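Local coordinates for phosphoserine aminotransferase (Bacillus circulans, PDB 2C0R), which transfers an amino group reversibly between glutamate and the phosphorylated keto acids that yield phosphoserine and phosphohydroxythreonine, using pyridoxal 5'-phosphate as cofactor, at residues M224-Y227 with D228-V231; V231-N234 with S235-T239. The protein carries 1 engineered substitution. One frame throughout, in Å; residues are numbered along the deposited sequence.

How the interactions relate
Interaction 1 is the way into the short helix 227-232 and interaction 2 the way out of it towards a cofactor phosphate; their centres lie about 8 Å apart and Val231 belongs to both. Backbone joins them where Ser235 N reaches Tyr230 O at 2.8 Å, a probable hydrogen bond. Side chains join them too: Thr229 CG2 packs on Tyr237 CB at 3.6 Å, and Met224 CE sits 3.4 Å from Asn238 OD1. Asn238 and Thr239 hold the phosphate of a pyridoxal phosphate that is also hydrogen-bonded by residues of the second subunit. Interaction 2 thus contributes directly, while interaction 1 lies behind it, its Met224 side chain about 6 Å from the cofactor between nearest atoms.

Interaction 1. Residues M224-Y227 with D228-V231; sequences MLRY and DTYV
Arg226 and Asp228 form a two-pronged, side-on salt bridge at the start of helix 227-232, a short helix in the long connection between strand 205-210 and helix 242-257 of this class-V aminotransferase. The guanidinium meets the carboxylate with two nitrogens, one to each oxygen. NH2 of Arg226 gives a nearly straight bond to OD2 of Asp228, 2.8 Å long with the oxygen exactly in the guanidinium plane. NE of Arg226 reaches OD1 of Asp228 at 2.9 Å, with that oxygen tilted out of the plane. Both oxygens use their syn lone pairs, although the two planes are turned 33° apart. Asp228 has CG lodged between its backbone N and carbonyl carbon (chi1 63°), which turns the carboxylate back towards the arginine two residues earlier.

Tyr230 also reaches back, with its ring edge passing along the carbonyl oxygens of Arg226 and Met224: CD1 of Tyr230 is 3.3 Å from Arg226 O. The side chain of Met224 crosses that of Tyr230 at about a right angle. It is bent at both chi2 and chi3, which brings CE to 3.2 Å from Tyr230 OH. The Tyr230 side chain also touches Leu71 and Ile73 of strand 68-73 and Met83 of helix 76-88. Within the helix, Val231 N bonds to Tyr227 O, while Thr229 OG1 turns to Thr223 O just ahead of the contact. At the far end of the Tyr230 ring, OH donates to Met224 O over 2.9 Å, in the carbonyl plane and on a lone pair.

Interaction 2. Residues V231-N234 with S235-T239; sequences VKNN and SLYNT. With PLP (pyridoxal-5'-phosphate), chain D.
Asn233 and Tyr237 lie side by side and point the same way where the chain leaves helix 227-232. CB of Tyr237, the start of its side chain, packs 3.7 Å from CB of Asn233. The ring leaves CB on the side opposite the backbone N (chi1 173°) and passes obliquely by the asparagine amide, its CD1 4.1 Å from Asn233 CG and the two planes 57° apart. Farther out the ring leaves Asn233 behind, and OH bonds to Lys106 of the second subunit.

Between these residues the backbone makes a type I' turn, closed by Leu236 N to Asn233 O at 2.8 Å. Asn234, with positive phi, is the C' residue of a Schellman motif that ends the helix. A water accepts from Ser235 OG and donates to Asn234 OD1, which is also held by Gln55 and Lys69.

Beyond the turn, Asn238 ND2 gives a nearly straight bond of 2.9 Å to O3P of pyridoxal phosphate. Thr239 grips O2P twice, through N at 2.9 Å and through OG1 at 2.7 Å. Ala77, Ser78, Thr153 and Gln196 of the second subunit also hydrogen-bond this cofactor, so its site is built by both subunits of the dimer, as in class-V aminotransferases.

Interaction 1. Residues M224-Y227 with D228-V231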
loop_
_atom_site.group_PDB
_atom_site.type_symbol
_atom_site.label_atom_id
_atom_site.label_comp_id
_atom_site.label_asym_id
_atom_site.label_seq_id
_atom_site.Cartn_x
_atom_site.Cartn_y
_atom_site.Cartn_z
ATOM N N MET A 224 6.411 -12.563 -1.066
ATOM C CA MET A 224 5.529 -11.532 -0.494
ATOM C C MET A 224 4.159 -12.084 -0.131
ATOM O O MET A 224 3.365 -11.335 0.434
ATOM C CB MET A 224 5.407 -10.390 -1.519
ATOM C CG MET A 224 6.729 -9.643 -1.650
ATOM S SD MET A 224 7.287 -8.881 -0.134
ATOM C CE MET A 224 5.945 -7.689 0.109
ATOM N N LEU A 225 3.870 -13.331 -0.464
ATOM C CA LEU A 225 2.576 -13.901 -0.113
ATOM C C LEU A 225 2.700 -14.984 0.942
ATOM O O LEU A 225 1.745 -15.730 1.163
ATOM C CB LEU A 225 1.869 -14.427 -1.362
ATOM C CG LEU A 225 1.165 -13.261 -2.084
ATOM C CD1 LEU A 225 0.770 -13.802 -3.452
ATOM C CD2 LEU A 225 -0.016 -12.721 -1.301
ATOM N N ARG A 226 3.835 -15.033 1.617
ATOM C CA ARG A 226 4.017 -15.937 2.743
ATOM C C ARG A 226 3.848 -15.165 4.033
ATOM O O ARG A 226 4.474 -14.092 4.171
ATOM C CB ARG A 226 5.435 -16.539 2.740
ATOM C CG ARG A 226 5.590 -17.605 1.664
ATOM C CD ARG A 226 7.068 -17.967 1.482
ATOM N NE ARG A 226 7.627 -18.549 2.701
ATOM C CZ ARG A 226 8.681 -19.368 2.734
ATOM N NH1 ARG A 226 9.332 -19.765 1.649
ATOM N NH2 ARG A 226 9.046 -19.793 3.940
ATOM N N TYR A 227 3.050 -15.644 4.986
ATOM C CA TYR A 227 3.020 -14.912 6.255
ATOM C C TYR A 227 4.359 -14.893 6.980
ATOM O O TYR A 227 4.622 -13.875 7.623
ATOM C CB TYR A 227 1.933 -15.491 7.213
ATOM C CG TYR A 227 0.563 -15.118 6.693
ATOM C CD1 TYR A 227 -0.314 -16.089 6.251
ATOM C CD2 TYR A 227 0.142 -13.779 6.651
ATOM C CE1 TYR A 227 -1.571 -15.797 5.784
ATOM C CE2 TYR A 227 -1.138 -13.456 6.155
ATOM C CZ TYR A 227 -1.966 -14.478 5.732
ATOM O OH TYR A 227 -3.184 -14.171 5.238
ATOM N N ASP A 228 5.157 -15.966 6.904
ATOM C CA ASP A 228 6.425 -15.919 7.683
ATOM C C ASP A 228 7.358 -14.847 7.162
ATOM O O ASP A 228 8.218 -14.336 7.915
ATOM C CB ASP A 228 7.029 -17.329 7.691
ATOM C CG ASP A 228 7.432 -17.915 6.356
ATOM O OD1 ASP A 228 7.354 -17.275 5.292
ATOM O OD2 ASP A 228 7.830 -19.109 6.374
ATOM N N THR A 229 7.212 -14.443 5.905
ATOM C CA THR A 229 8.007 -13.266 5.450
ATOM C C THR A 229 7.748 -12.061 6.330
ATOM O O THR A 229 8.643 -11.270 6.623
ATOM C CB THR A 229 7.635 -12.905 4.001
ATOM O OG1 THR A 229 8.001 -14.048 3.230
ATOM C CG2 THR A 229 8.362 -11.633 3.526
ATOM N N TYR A 230 6.476 -11.837 6.688
ATOM C CA TYR A 230 6.104 -10.683 7.533
ATOM C C TYR A 230 6.471 -10.972 8.971
ATOM O O TYR A 230 6.981 -10.057 9.633
ATOM C CB TYR A 230 4.616 -10.337 7.356
ATOM C CG TYR A 230 4.343 -9.969 5.909
ATOM C CD1 TYR A 230 4.045 -10.897 4.938
ATOM C CD2 TYR A 230 4.402 -8.627 5.529
ATOM C CE1 TYR A 230 3.799 -10.549 3.637
ATOM C CE2 TYR A 230 4.167 -8.247 4.205
ATOM C CZ TYR A 230 3.873 -9.214 3.274
ATOM O OH TYR A 230 3.636 -8.856 1.958
ATOM N N VAL A 231 6.240 -12.214 9.452
ATOM C CA VAL A 231 6.533 -12.467 10.843
ATOM C C VAL A 231 8.033 -12.354 11.095
ATOM O O VAL A 231 8.474 -11.662 11.992
ATOM C CB VAL A 231 6.017 -13.839 11.293
ATOM C CG1 VAL A 231 6.501 -14.123 12.720
ATOM C CG2 VAL A 231 4.494 -13.905 11.161
#

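Interaction 2. Residues V231-N234 with S235-T239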
loop_
_atom_site.group_PDB
_atom_site.type_symbol
_atom_site.label_atom_id
_atom_site.label_comp_id
_atom_site.label_asym_id
_atom_site.label_seq_id
_atom_site.Cartn_x
_atom_site.Cartn_y
_atom_site.Cartn_z
ATOM N N VAL A 231 6.240 -12.214 9.452
ATOM C CA VAL A 231 6.533 -12.467 10.843
ATOM C C VAL A 231 8.033 -12.354 11.095
ATOM O O VAL A 231 8.474 -11.662 11.992
ATOM C CB VAL A 231 6.017 -13.839 11.293
ATOM C CG1 VAL A 231 6.501 -14.123 12.720
ATOM C CG2 VAL A 231 4.494 -13.905 11.161
ATOM N N LYS A 232 8.830 -13.044 10.295
ATOM C CA LYS A 232 10.264 -13.146 10.545
ATOM C C LYS A 232 10.954 -11.815 10.358
ATOM O O LYS A 232 12.013 -11.608 10.918
ATOM C CB LYS A 232 10.870 -14.195 9.589
ATOM C CG LYS A 232 10.331 -15.587 9.958
ATOM C CD LYS A 232 10.913 -16.664 9.042
ATOM C CE LYS A 232 10.826 -18.015 9.788
ATOM N NZ LYS A 232 9.818 -17.794 10.902
ATOM N N ASN A 233 10.364 -10.929 9.558
ATOM C CA ASN A 233 10.980 -9.654 9.265
ATOM C C ASN A 233 10.212 -8.479 9.865
ATOM O O ASN A 233 10.456 -7.318 9.512
ATOM C CB ASN A 233 11.076 -9.418 7.761
ATOM C CG ASN A 233 11.958 -10.494 7.103
ATOM O OD1 ASN A 233 11.476 -11.448 6.495
ATOM N ND2 ASN A 233 13.227 -10.239 7.301
ATOM N N ASN A 234 9.281 -8.760 10.761
ATOM C CA ASN A 234 8.498 -7.696 11.388
ATOM C C ASN A 234 7.864 -6.750 10.382
ATOM O O ASN A 234 7.852 -5.520 10.647
ATOM C CB ASN A 234 9.369 -6.935 12.390
ATOM C CG ASN A 234 8.570 -6.007 13.288
ATOM O OD1 ASN A 234 7.358 -6.224 13.555
ATOM N ND2 ASN A 234 9.245 -4.948 13.791
ATOM N N SER A 235 7.332 -7.285 9.312
ATOM C CA SER A 235 6.685 -6.514 8.259
ATOM C C SER A 235 7.633 -5.539 7.594
ATOM O O SER A 235 7.204 -4.594 6.934
ATOM C CB SER A 235 5.387 -5.828 8.753
ATOM O OG SER A 235 4.516 -6.802 9.296
ATOM N N LEU A 236 8.924 -5.768 7.715
ATOM C CA LEU A 236 9.912 -4.893 7.088
ATOM C C LEU A 236 10.783 -5.625 6.078
ATOM O O LEU A 236 11.862 -5.131 5.712
ATOM C CB LEU A 236 10.838 -4.273 8.151
ATOM C CG LEU A 236 10.115 -3.374 9.175
ATOM C CD1 LEU A 236 11.044 -3.022 10.334
ATOM C CD2 LEU A 236 9.552 -2.102 8.567
ATOM N N TYR A 237 10.372 -6.770 5.582
ATOM C CA TYR A 237 11.136 -7.443 4.554
ATOM C C TYR A 237 11.349 -6.540 3.358
ATOM O O TYR A 237 12.439 -6.495 2.805
ATOM C CB TYR A 237 10.408 -8.753 4.138
ATOM C CG TYR A 237 11.126 -9.376 2.939
ATOM C CD1 TYR A 237 12.300 -10.120 3.078
ATOM C CD2 TYR A 237 10.596 -9.223 1.659
ATOM C CE1 TYR A 237 12.917 -10.661 1.953
ATOM C CE2 TYR A 237 11.210 -9.744 0.551
ATOM C CZ TYR A 237 12.375 -10.462 0.705
ATOM O OH TYR A 237 12.956 -11.006 -0.437
ATOM N N ASN A 238 10.280 -5.870 2.970
ATOM C CA ASN A 238 10.391 -4.800 1.977
ATOM C C ASN A 238 9.869 -3.493 2.569
ATOM O O ASN A 238 9.583 -3.421 3.765
ATOM C CB ASN A 238 9.713 -5.128 0.660
ATOM C CG ASN A 238 8.227 -4.997 0.700
ATOM O OD1 ASN A 238 7.575 -5.156 1.721
ATOM N ND2 ASN A 238 7.670 -4.692 -0.492
ATOM N N THR A 239 9.783 -2.487 1.709
ATOM C CA THR A 239 9.418 -1.177 2.257
ATOM C C THR A 239 7.953 -1.212 2.691
ATOM O O THR A 239 7.094 -1.466 1.858
ATOM C CB THR A 239 9.681 -0.058 1.235
ATOM O OG1 THR A 239 11.013 -0.270 0.719
ATOM C CG2 THR A 239 9.591 1.261 1.963
HETATM N N1 PLP D . 14.024 -2.874 -6.882
HETATM C C2 PLP D . 14.896 -1.835 -6.748
HETATM C C2A PLP D . 15.768 -1.397 -7.902
HETATM C C3 PLP D . 14.903 -1.157 -5.534
HETATM O O3 PLP D . 15.756 -0.110 -5.452
HETATM C C4 PLP D . 14.024 -1.472 -4.520
HETATM C C4A PLP D . 13.958 -0.756 -3.151
HETATM C C5 PLP D . 13.206 -2.553 -4.691
HETATM C C6 PLP D . 13.180 -3.222 -5.886
HETATM C C5A PLP D . 12.308 -3.081 -3.569
HETATM O O4P PLP D . 11.148 -2.241 -3.425
HETATM P P PLP D . 10.025 -2.502 -2.346
HETATM O O1P PLP D . 8.947 -1.502 -2.646
HETATM O O2P PLP D . 10.692 -2.312 -1.005
HETATM O O3P PLP D . 9.569 -3.923 -2.545
HETATM O O HOH W 1 5.010 -6.940 11.943
#